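Local structure of pleckstrin homology domain-containing family A member 8 (Homo sapiens, 5KDI) at residues K76-E81 with S92-L97; L100-K105 with G204-E209; T9-I14 with S183-A188. The protein binds simple glycosphingolipids through its all-helical GLTP fold and probably transfers them between membranes. The protein carries 2 engineered substitutions. All blocks are in the same frame, centred on the assembly; numbering follows the deposited sequence.

Contact 1. Residues K76-E81 with S92-L97; sequences KIVLHE and SATEAL. With 6S8 ((~{Z})-~{N}-[(~{E},2~{S},3~{R})-1-[(2~{R},3~{R},4~{S},5~{R},6~{R})-6-(hydroxymethyl)-3,4,5-tris(oxidanyl)oxan-2-yl]oxy-3-oxidanyl-octadec-4-en-2-yl]octadec-9-enamide), chain C.
E81 turns its carboxylate onto the start of helix 93-115 and takes three hydrogen bonds there. OE1 accepts two of them from T94: the backbone N at 2.8 Å, on the syn side, and OG1 at 2.7 Å, on the anti side. Both donors approach from the same face of the carboxylate, each tilted well out of its plane. OE2 receives A93 N at 2.9 Å through its syn lone pair, and also forms a salt bridge with K63. T94 OG1 reaches OE1 because it lies beside its own backbone N (chi1 -64°). A negative group against these N-H bonds should interact favourably with the helix dipole, and K63 would help balance its charge.

S92 satisfies the next amide: its OG accepts from E95 N at 3.0 Å, nearly straight at 161°, while A87 O is bonded to the same hydroxyl. T94 O is taken by Y200 OH. Beside this polar cluster the surfaces are apolar: I77 CG2 rests against A93 CB (3.5 Å), and the V78 and L97 side chains cross at about a right angle, CG2 to CD2 3.9 Å in one L97 conformer.

E95 itself brings OE2 to 3.6 Å from C6A of the galactose. This is a serine N-cap reinforced by a carboxylate from helix 74-83, whose segment runs at 131° to 93-97, at the sugar end of the GLTP-fold lipid site.

Contact 2. Residues L100-K105 with G204-E209; sequences LKRGLK and GLESDE
K101 and R102 reach out from helix 93-115 to the chain that follows helix 172-202. The backbones stand apart, the nearest CA atoms, of R102 and E206, being 10.7 Å from each other, and direct contact is limited to the CE-NZ end of K101 and the guanidinium edge of R102. In one of two conformers of K101, NZ forms a salt bridge with E206 OE2 at 2.9 Å, coming from above the carboxylate, 43° out of its plane; the bridge may therefore not be permanent. E206 meets it by bending at chi2 (-71°), which brings its end toward the helix although its CB does not point there. R102 runs extended from CG to NE and sets the edge of its guanidinium against S207 O; NH2 to S207 O is 3.0 Å, but the 132° angle makes this bond weak. Its opposite charge, E206 OE1, stays 4.2 Å from NH2, too far for a salt bridge.

Water fills the gap between the two. Water 1 accepts from R102 NE at 3.0 Å and donates to E206 OE1; water 2 lies between R102 NH2, E206 OE1 and S207 O, though its shortest distances make its exact position doubtful. Further out, water 3 accepts from R102 NH1 at 2.9 Å and lies close to E209 O. On this outer side D208 and E209 are exposed and poorly ordered.

No strand takes part. The tight, inner side is backed by helix 172-202, whose Y200 gives K101 a cation-pi partner and touches E206, while W99 of helix 93-115 makes the corresponding contact with R102, and G103 touches the bound glycolipid.

Contact 3. Residues T9-I14 with S183-A188; sequences TSFSDI and SLYLPA
The aromatic part of the contact is an edge-to-face pair: F11 turns its edge to a face of Y185, with ring centroids 5.3 Å apart and planes at 72°. F11 CD2 lies 3.6 Å above the Y185 plane, offset toward the rim, and F11 CE2 comes within 3.6 Å of Y185 OH. Y185 brings its ring round to F11 by a chi1 of -172°, which sends CG opposite the backbone N, and F4 adds a second edge-to-face partner.

Close backbone packing forms the second group. The methyl of A188 presses on the 3-10 turn 11-13, its CB 3.3 Å from S12 N and, tighter than usual for two carbons, 3.4 Å from S12 CA. S12 CB in turn sits 3.5 Å from L184 O.

Polar groups meet indirectly. Water 4 donates to T9 O (2.8 Å) and accepts from Y185 OH (2.7 Å), lying in the plane of the tyrosine ring at its edge; S30 OG is a second partner of T9 O. S10 OG instead rests against the rim of the tyrosine, nearest CD1.

With no direct hydrogen bond between the segments, the N-terminal loop is held to helix 172-202 mainly by ring and methyl packing, with a weak bond from Q192 NE2 to F11 O just beyond the segment, and the tyrosine hydroxyl is satisfied through water.

Contacts 1 and 2 share helix 93-115 and lie on the same side of the chain's centre, about 12 Å apart between centres. They touch where L205 CD1 packs on V78 CG1 at 3.5 Å. Contact 3 is about 23 Å from contact 1 and 20 Å from contact 2, yet reaches the same helix through F11 CZ against L104 CD2. Along the chain, contact 1 closes before contact 2 opens, and both its segments fall between T9-I14 and S183-A188; contacts 2 and 3 cross, in the order 9-14, 100-105, 183-188, 204-209. Helix 93-115 thus connects all three, linking helix 74-83, the C-terminal tail and the N-terminal loop, with E95 at the sugar end of the lipid site.

Contact 1. Residues K76-E81 with S92-L97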
loop_
_atom_site.group_PDB
_atom_site.type_symbol
_atom_site.label_atom_id
_atom_site.label_comp_id
_atom_site.label_asym_id
_atom_site.label_seq_id
_atom_site.Cartn_x
_atom_site.Cartn_y
_atom_site.Cartn_z
ATOM N N LYS A 76 18.251 -1.817 -4.173
ATOM C CA LYS A 76 19.550 -1.330 -3.745
ATOM C C LYS A 76 19.605 -1.108 -2.251
ATOM O O LYS A 76 20.618 -1.424 -1.608
ATOM C CB LYS A 76 19.950 -0.099 -4.530
ATOM C CG LYS A 76 20.330 -0.411 -5.987
ATOM C CD LYS A 76 20.592 0.885 -6.757
ATOM C CE LYS A 76 21.015 0.674 -8.183
ATOM N NZ LYS A 76 22.388 0.120 -8.292
ATOM N N ILE A 77 18.517 -0.607 -1.669
ATOM C CA ILE A 77 18.469 -0.439 -0.226
ATOM C C ILE A 77 18.494 -1.804 0.490
ATOM O O ILE A 77 19.305 -2.002 1.403
ATOM C CB ILE A 77 17.223 0.370 0.212
ATOM C CG1 ILE A 77 17.289 1.818 -0.365
ATOM C CG2 ILE A 77 17.107 0.363 1.752
ATOM C CD1 ILE A 77 16.075 2.699 -0.240
ATOM N N VAL A 78 17.616 -2.708 0.091
ATOM C CA VAL A 78 17.499 -4.006 0.748
ATOM C C VAL A 78 18.804 -4.782 0.608
ATOM O O VAL A 78 19.332 -5.337 1.614
ATOM C CB VAL A 78 16.310 -4.796 0.216
ATOM C CG1 VAL A 78 16.327 -6.235 0.775
ATOM C CG2 VAL A 78 15.010 -4.098 0.602
ATOM N N LEU A 79 19.335 -4.793 -0.605
ATOM C CA LEU A 79 20.563 -5.569 -0.854
ATOM C C LEU A 79 21.730 -4.985 -0.063
ATOM O O LEU A 79 22.623 -5.728 0.417
ATOM C CB LEU A 79 20.867 -5.607 -2.341
ATOM C CG LEU A 79 19.900 -6.521 -3.132
ATOM C CD1 LEU A 79 20.182 -6.453 -4.646
ATOM C CD2 LEU A 79 19.786 -7.933 -2.579
ATOM N N HIS A 80 21.775 -3.661 0.104
ATOM C CA HIS A 80 22.824 -3.075 0.975
ATOM C C HIS A 80 22.691 -3.520 2.398
ATOM O O HIS A 80 23.717 -3.814 3.066
ATOM C CB HIS A 80 22.831 -1.578 0.887
ATOM C CG HIS A 80 23.758 -0.944 1.877
ATOM N ND1 HIS A 80 25.127 -0.908 1.683
ATOM C CD2 HIS A 80 23.512 -0.359 3.130
ATOM C CE1 HIS A 80 25.695 -0.323 2.773
ATOM N NE2 HIS A 80 24.700 0.039 3.627
ATOM N N GLU A 81 21.446 -3.542 2.904
ATOM C CA GLU A 81 21.231 -4.001 4.286
ATOM C C GLU A 81 21.674 -5.405 4.497
ATOM O O GLU A 81 22.200 -5.732 5.538
ATOM C CB GLU A 81 19.789 -3.745 4.743
ATOM C CG GLU A 81 19.461 -2.255 4.968
ATOM C CD GLU A 81 18.141 -2.014 5.678
ATOM O OE1 GLU A 81 17.327 -2.944 5.728
ATOM O OE2 GLU A 81 17.964 -0.864 6.157
ATOM N N SER A 92 15.104 -1.187 10.572
ATOM C CA SER A 92 15.641 -1.379 9.202
ATOM C C SER A 92 14.625 -1.036 8.084
ATOM O O SER A 92 13.411 -1.185 8.265
ATOM C CB SER A 92 16.172 -2.775 8.978
ATOM O OG SER A 92 15.148 -3.682 8.848
ATOM N N ALA A 93 15.163 -0.606 6.949
ATOM C CA ALA A 93 14.362 -0.436 5.767
ATOM C C ALA A 93 13.792 -1.752 5.267
ATOM O O ALA A 93 12.639 -1.792 4.750
ATOM C CB ALA A 93 15.174 0.262 4.678
ATOM N N THR A 94 14.548 -2.849 5.449
ATOM C CA THR A 94 14.089 -4.156 5.010
ATOM C C THR A 94 12.790 -4.576 5.774
ATOM O O THR A 94 11.832 -5.006 5.165
ATOM C CB THR A 94 15.166 -5.210 5.124
ATOM O OG1 THR A 94 16.238 -4.876 4.252
ATOM C CG2 THR A 94 14.647 -6.594 4.787
ATOM N N GLU A 95 12.775 -4.348 7.083
ATOM C CA GLU A 95 11.617 -4.630 7.891
ATOM C C GLU A 95 10.455 -3.688 7.543
ATOM O O GLU A 95 9.303 -4.126 7.415
ATOM C CB GLU A 95 11.929 -4.487 9.334
ATOM C CG GLU A 95 10.757 -4.775 10.301
ATOM C CD GLU A 95 11.071 -4.504 11.747
ATOM O OE1 GLU A 95 12.013 -3.690 12.032
ATOM O OE2 GLU A 95 10.394 -5.131 12.584
ATOM N N ALA A 96 10.775 -2.409 7.346
ATOM C CA ALA A 96 9.728 -1.405 7.000
ATOM C C ALA A 96 9.075 -1.807 5.686
ATOM O O ALA A 96 7.828 -1.806 5.557
ATOM C CB ALA A 96 10.279 0.010 6.935
ATOM N N LEU A 97 9.895 -2.198 4.706
ATOM C CA LEU A 97 9.351 -2.523 3.403
ATOM C C LEU A 97 8.555 -3.862 3.432
ATOM O O LEU A 97 7.612 -4.075 2.652
ATOM C CB LEU A 97 10.485 -2.518 2.400
ATOM C CG LEU A 97 10.116 -2.792 0.943
ATOM C CD1 LEU A 97 9.042 -1.773 0.437
ATOM C CD2 LEU A 97 11.417 -2.799 0.109
HETATM C C1 6S8 C . 2.731 -4.356 12.445
HETATM C C2 6S8 C . 1.285 -4.145 12.059
HETATM N N2 6S8 C . 1.238 -3.530 10.740
HETATM C C3 6S8 C . 0.597 -3.219 13.102
HETATM O O3 6S8 C . 0.749 -3.856 14.389
HETATM C C4 6S8 C . -0.835 -3.040 12.755
HETATM C C5 6S8 C . -1.332 -1.828 12.494
HETATM C C6 6S8 C . -2.761 -1.514 12.149
HETATM C C7 6S8 C . -3.721 -2.665 11.983
HETATM C C8 6S8 C . -5.069 -2.027 12.176
HETATM C C9 6S8 C . -6.044 -2.807 11.372
HETATM C C10 6S8 C . -5.925 -2.396 9.929
HETATM C C11 6S8 C . -7.229 -1.737 9.441
HETATM C C12 6S8 C . -7.333 -1.918 7.937
HETATM C C13 6S8 C . -7.610 -0.657 7.133
HETATM C C14 6S8 C . -9.045 -0.160 7.157
HETATM C C15 6S8 C . -9.440 0.492 5.823
HETATM C C16 6S8 C . -10.121 1.848 5.865
HETATM C C17 6S8 C . -11.478 2.027 5.168
HETATM C C18 6S8 C . -11.491 1.909 3.651
HETATM C C1A 6S8 C . 4.850 -3.253 12.154
HETATM O O1A 6S8 C . 3.476 -3.139 12.455
HETATM C C2A 6S8 C . 5.365 -1.938 11.638
HETATM O O2A 6S8 C . 4.657 -1.623 10.423
HETATM C C3A 6S8 C . 6.884 -1.947 11.479
HETATM O O3A 6S8 C . 7.325 -0.651 11.142
HETATM C C4A 6S8 C . 7.525 -2.434 12.764
HETATM O O4A 6S8 C . 7.478 -1.428 13.773
HETATM O O5A 6S8 C . 6.738 -5.349 15.003
HETATM C C5M 6S8 C . 6.900 -3.746 13.198
HETATM C C6A 6S8 C . 7.495 -4.231 14.494
HETATM O O6A 6S8 C . 5.492 -3.557 13.373
HETATM C CAA 6S8 C . 0.568 -4.050 9.723
HETATM O OAA 6S8 C . 0.001 -5.139 9.737
HETATM C CAB 6S8 C . 0.607 -3.215 8.479
HETATM C CAC 6S8 C . -0.634 -2.326 8.786
HETATM C CAD 6S8 C . -1.550 -2.366 7.641
HETATM C CAE 6S8 C . -1.624 -0.956 7.127
HETATM C CAF 6S8 C . -2.572 -1.015 5.938
HETATM C CAG 6S8 C . -1.968 -0.281 4.727
HETATM C CAH 6S8 C . -3.047 0.491 3.958
HETATM C CAI 6S8 C . -3.943 -0.529 3.319
HETATM C CAJ 6S8 C . -5.270 -0.399 3.221
HETATM C CAK 6S8 C . -6.056 0.783 3.691
HETATM C CAL 6S8 C . -7.312 0.635 2.823
HETATM C CAM 6S8 C . -8.106 1.912 2.643
HETATM C CAN 6S8 C . -7.255 2.975 2.014
HETATM C CAO 6S8 C . -8.126 3.923 1.222
HETATM C CAP 6S8 C . -8.236 3.535 -0.226
HETATM C CAQ 6S8 C . -7.940 4.689 -1.129
HETATM C CAR 6S8 C . -7.256 4.146 -2.319
#

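Contact 2. Residues L100-K105 with G204-E209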
loop_
_atom_site.group_PDB
_atom_site.type_symbol
_atom_site.label_atom_id
_atom_site.label_comp_id
_atom_site.label_asym_id
_atom_site.label_seq_id
_atom_site.Cartn_x
_atom_site.Cartn_y
_atom_site.Cartn_z
ATOM N N LEU A 100 5.277 -2.676 4.578
ATOM C CA LEU A 100 4.643 -1.935 3.483
ATOM C C LEU A 100 4.075 -2.867 2.425
ATOM O O LEU A 100 2.911 -2.686 1.989
ATOM C CB LEU A 100 5.530 -0.878 2.852
ATOM C CG LEU A 100 5.824 0.380 3.600
ATOM C CD1 LEU A 100 6.904 1.164 2.848
ATOM C CD2 LEU A 100 4.522 1.171 3.690
ATOM N N LYS A 101 4.856 -3.874 2.007
ATOM C CA LYS A 101 4.348 -4.741 0.975
ATOM C C LYS A 101 3.162 -5.571 1.446
ATOM O O LYS A 101 2.233 -5.801 0.694
ATOM C CB LYS A 101 5.473 -5.558 0.318
ATOM C CG LYS A 101 5.915 -6.826 1.004
ATOM C CD LYS A 101 6.863 -7.630 0.119
ATOM C CE LYS A 101 6.995 -9.080 0.576
ATOM N NZ LYS A 101 8.328 -9.175 1.197
ATOM N N ARG A 102 3.169 -5.934 2.738
ATOM C CA ARG A 102 2.057 -6.668 3.293
ATOM C C ARG A 102 0.795 -5.779 3.276
ATOM O O ARG A 102 -0.295 -6.234 2.939
ATOM C CB ARG A 102 2.376 -7.186 4.705
ATOM C CG ARG A 102 3.396 -8.314 4.699
ATOM C CD ARG A 102 3.845 -8.631 6.131
ATOM N NE ARG A 102 4.766 -9.764 6.128
ATOM C CZ ARG A 102 5.261 -10.317 7.233
ATOM N NH1 ARG A 102 4.993 -9.721 8.385
ATOM N NH2 ARG A 102 6.043 -11.405 7.164
ATOM N N GLY A 103 0.978 -4.536 3.651
ATOM C CA GLY A 103 -0.125 -3.647 3.639
ATOM C C GLY A 103 -0.664 -3.344 2.228
ATOM O O GLY A 103 -1.876 -3.289 2.000
ATOM N N LEU A 104 0.256 -3.235 1.274
ATOM C CA LEU A 104 -0.164 -3.003 -0.123
ATOM C C LEU A 104 -0.896 -4.233 -0.684
ATOM O O LEU A 104 -1.825 -4.071 -1.507
ATOM C CB LEU A 104 1.031 -2.631 -0.975
ATOM C CG LEU A 104 1.694 -1.258 -0.722
ATOM C CD1 LEU A 104 2.905 -1.128 -1.624
ATOM C CD2 LEU A 104 0.727 -0.139 -0.981
ATOM N N LYS A 105 -0.467 -5.455 -0.299
ATOM C CA LYS A 105 -1.184 -6.655 -0.787
ATOM C C LYS A 105 -2.674 -6.589 -0.308
ATOM O O LYS A 105 -3.589 -6.928 -1.058
ATOM C CB LYS A 105 -0.564 -7.962 -0.332
ATOM C CG LYS A 105 0.773 -8.247 -0.955
ATOM C CD LYS A 105 0.700 -9.127 -2.198
ATOM C CE LYS A 105 2.079 -9.613 -2.716
ATOM N NZ LYS A 105 2.492 -10.696 -1.816
ATOM N N GLY A 204 15.854 -14.857 1.673
ATOM C CA GLY A 204 15.542 -15.445 2.982
ATOM C C GLY A 204 15.033 -14.383 3.982
ATOM O O GLY A 204 15.273 -14.542 5.197
ATOM N N LEU A 205 14.324 -13.338 3.480
ATOM C CA LEU A 205 13.928 -12.175 4.281
ATOM C C LEU A 205 12.451 -12.194 4.687
ATOM O O LEU A 205 11.988 -11.237 5.326
ATOM C CB LEU A 205 14.257 -10.882 3.534
ATOM C CG LEU A 205 15.671 -10.615 3.155
ATOM C CD1 LEU A 205 15.804 -9.404 2.221
ATOM C CD2 LEU A 205 16.580 -10.594 4.355
ATOM N N GLU A 206 11.674 -13.202 4.255
ATOM C CA GLU A 206 10.266 -13.376 4.633
ATOM C C GLU A 206 10.136 -13.931 6.021
ATOM O O GLU A 206 10.042 -15.106 6.197
ATOM C CB GLU A 206 9.515 -14.333 3.686
ATOM C CG GLU A 206 9.252 -13.738 2.365
ATOM C CD GLU A 206 8.172 -12.609 2.346
ATOM O OE1 GLU A 206 7.461 -12.292 3.328
ATOM O OE2 GLU A 206 8.107 -12.029 1.285
ATOM N N SER A 207 10.061 -13.057 6.989
ATOM C CA SER A 207 9.985 -13.399 8.411
ATOM C C SER A 207 8.636 -14.073 8.836
ATOM O O SER A 207 7.544 -13.713 8.385
ATOM C CB SER A 207 10.107 -12.142 9.272
ATOM O OG SER A 207 9.657 -12.401 10.593
ATOM N N ASP A 208 8.723 -15.050 9.712
ATOM C CA ASP A 208 7.499 -15.775 10.114
ATOM C C ASP A 208 6.875 -15.156 11.386
ATOM O O ASP A 208 5.815 -15.557 11.829
ATOM C CB ASP A 208 7.735 -17.305 10.193
ATOM C CG ASP A 208 8.949 -17.720 11.077
ATOM O OD1 ASP A 208 9.939 -18.251 10.502
ATOM O OD2 ASP A 208 8.895 -17.558 12.332
ATOM N N GLU A 209 7.541 -14.148 11.949
ATOM C CA GLU A 209 7.031 -13.376 13.095
ATOM C C GLU A 209 5.671 -12.668 12.849
ATOM O O GLU A 209 5.400 -12.044 11.801
ATOM C CB GLU A 209 8.084 -12.353 13.607
ATOM C CG GLU A 209 9.452 -12.938 14.005
ATOM C CD GLU A 209 9.377 -14.103 15.003
ATOM O OE1 GLU A 209 8.824 -13.924 16.123
ATOM O OE2 GLU A 209 9.891 -15.208 14.670
HETATM O O HOH W 1 5.316 -10.751 3.400
HETATM O O HOH W 2 6.750 -13.161 5.597
HETATM O O HOH W 3 6.912 -10.856 10.231
#

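Contact 3. Residues T9-I14 with S183-A188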
loop_
_atom_site.group_PDB
_atom_site.type_symbol
_atom_site.label_atom_id
_atom_site.label_comp_id
_atom_site.label_asym_id
_atom_site.label_seq_id
_atom_site.Cartn_x
_atom_site.Cartn_y
_atom_site.Cartn_z
ATOM N N THR A 9 0.221 9.521 -7.476
ATOM C CA THR A 9 -0.551 8.485 -6.834
ATOM C C THR A 9 -0.347 7.115 -7.427
ATOM O O THR A 9 -0.104 6.121 -6.689
ATOM C CB THR A 9 -2.031 8.834 -6.803
ATOM O OG1 THR A 9 -2.207 10.052 -6.053
ATOM C CG2 THR A 9 -2.898 7.728 -6.280
ATOM N N SER A 10 -0.451 6.987 -8.742
ATOM C CA SER A 10 -0.527 5.645 -9.294
ATOM C C SER A 10 0.811 4.888 -9.429
ATOM O O SER A 10 1.802 5.350 -10.014
ATOM C CB SER A 10 -1.197 5.644 -10.668
ATOM O OG SER A 10 -1.477 4.310 -11.026
ATOM N N PHE A 11 0.757 3.657 -8.976
ATOM C CA PHE A 11 1.829 2.734 -9.247
ATOM C C PHE A 11 2.125 2.527 -10.762
ATOM O O PHE A 11 3.238 2.242 -11.173
ATOM C CB PHE A 11 1.541 1.394 -8.594
ATOM C CG PHE A 11 1.536 1.439 -7.102
ATOM C CD1 PHE A 11 2.711 1.304 -6.419
ATOM C CD2 PHE A 11 0.347 1.722 -6.407
ATOM C CE1 PHE A 11 2.729 1.402 -5.016
ATOM C CE2 PHE A 11 0.360 1.793 -5.039
ATOM C CZ PHE A 11 1.562 1.658 -4.352
ATOM N N SER A 12 1.107 2.754 -11.601
ATOM C CA SER A 12 1.178 2.634 -13.043
ATOM C C SER A 12 2.013 3.715 -13.713
ATOM O O SER A 12 2.336 3.558 -14.893
ATOM C CB SER A 12 -0.200 2.515 -13.645
ATOM O OG SER A 12 -0.983 3.683 -13.593
ATOM N N ASP A 13 2.342 4.785 -12.986
ATOM C CA ASP A 13 3.152 5.864 -13.534
ATOM C C ASP A 13 4.622 5.745 -13.068
ATOM O O ASP A 13 5.425 6.605 -13.348
ATOM C CB ASP A 13 2.559 7.231 -13.180
ATOM C CG ASP A 13 1.330 7.581 -13.986
ATOM O OD1 ASP A 13 1.171 7.033 -15.066
ATOM O OD2 ASP A 13 0.486 8.385 -13.463
ATOM N N ILE A 14 4.937 4.637 -12.383
ATOM C CA ILE A 14 6.278 4.328 -11.982
ATOM C C ILE A 14 6.932 3.414 -13.027
ATOM O O ILE A 14 6.466 2.273 -13.278
ATOM C CB ILE A 14 6.328 3.648 -10.603
ATOM C CG1 ILE A 14 5.599 4.448 -9.527
ATOM C CG2 ILE A 14 7.763 3.371 -10.231
ATOM C CD1 ILE A 14 5.626 3.794 -8.171
ATOM N N SER A 183 -7.853 -0.318 -13.345
ATOM C CA SER A 183 -7.323 -1.311 -14.307
ATOM C C SER A 183 -5.868 -1.104 -14.679
ATOM O O SER A 183 -5.223 -2.026 -15.196
ATOM C CB SER A 183 -8.187 -1.318 -15.564
ATOM O OG SER A 183 -9.429 -1.852 -15.302
ATOM N N LEU A 184 -5.323 0.091 -14.388
ATOM C CA LEU A 184 -3.883 0.345 -14.477
ATOM C C LEU A 184 -3.196 0.227 -13.085
ATOM O O LEU A 184 -2.139 -0.379 -12.981
ATOM C CB LEU A 184 -3.669 1.785 -15.002
ATOM C CG LEU A 184 -4.005 1.991 -16.457
ATOM C CD1 LEU A 184 -4.077 3.498 -16.713
ATOM C CD2 LEU A 184 -2.948 1.270 -17.314
ATOM N N TYR A 185 -3.826 0.827 -12.079
ATOM C CA TYR A 185 -3.266 0.894 -10.724
ATOM C C TYR A 185 -2.957 -0.484 -10.140
ATOM O O TYR A 185 -1.866 -0.769 -9.646
ATOM C CB TYR A 185 -4.243 1.652 -9.821
ATOM C CG TYR A 185 -3.795 2.014 -8.430
ATOM C CD1 TYR A 185 -3.110 3.203 -8.168
ATOM C CD2 TYR A 185 -4.113 1.211 -7.361
ATOM C CE1 TYR A 185 -2.801 3.572 -6.858
ATOM C CE2 TYR A 185 -3.832 1.574 -6.083
ATOM C CZ TYR A 185 -3.153 2.723 -5.834
ATOM O OH TYR A 185 -2.929 3.054 -4.511
ATOM N N LEU A 186 -3.925 -1.378 -10.260
ATOM C CA LEU A 186 -3.814 -2.702 -9.654
ATOM C C LEU A 186 -2.766 -3.618 -10.296
ATOM O O LEU A 186 -1.934 -4.140 -9.595
ATOM C CB LEU A 186 -5.170 -3.334 -9.490
ATOM C CG LEU A 186 -6.186 -2.562 -8.645
ATOM C CD1 LEU A 186 -7.547 -3.214 -8.780
ATOM C CD2 LEU A 186 -5.786 -2.418 -7.172
ATOM N N PRO A 187 -2.755 -3.786 -11.637
ATOM C CA PRO A 187 -1.709 -4.644 -12.208
ATOM C C PRO A 187 -0.337 -4.050 -12.049
ATOM O O PRO A 187 0.671 -4.786 -11.935
ATOM C CB PRO A 187 -2.088 -4.784 -13.646
ATOM C CG PRO A 187 -3.009 -3.726 -13.928
ATOM C CD PRO A 187 -3.744 -3.378 -12.656
ATOM N N ALA A 188 -0.232 -2.716 -12.045
ATOM C CA ALA A 188 1.088 -2.087 -11.815
ATOM C C ALA A 188 1.564 -2.410 -10.407
ATOM O O ALA A 188 2.705 -2.796 -10.222
ATOM C CB ALA A 188 1.012 -0.553 -12.010
HETATM O O HOH W 4 -1.369 5.231 -4.298
#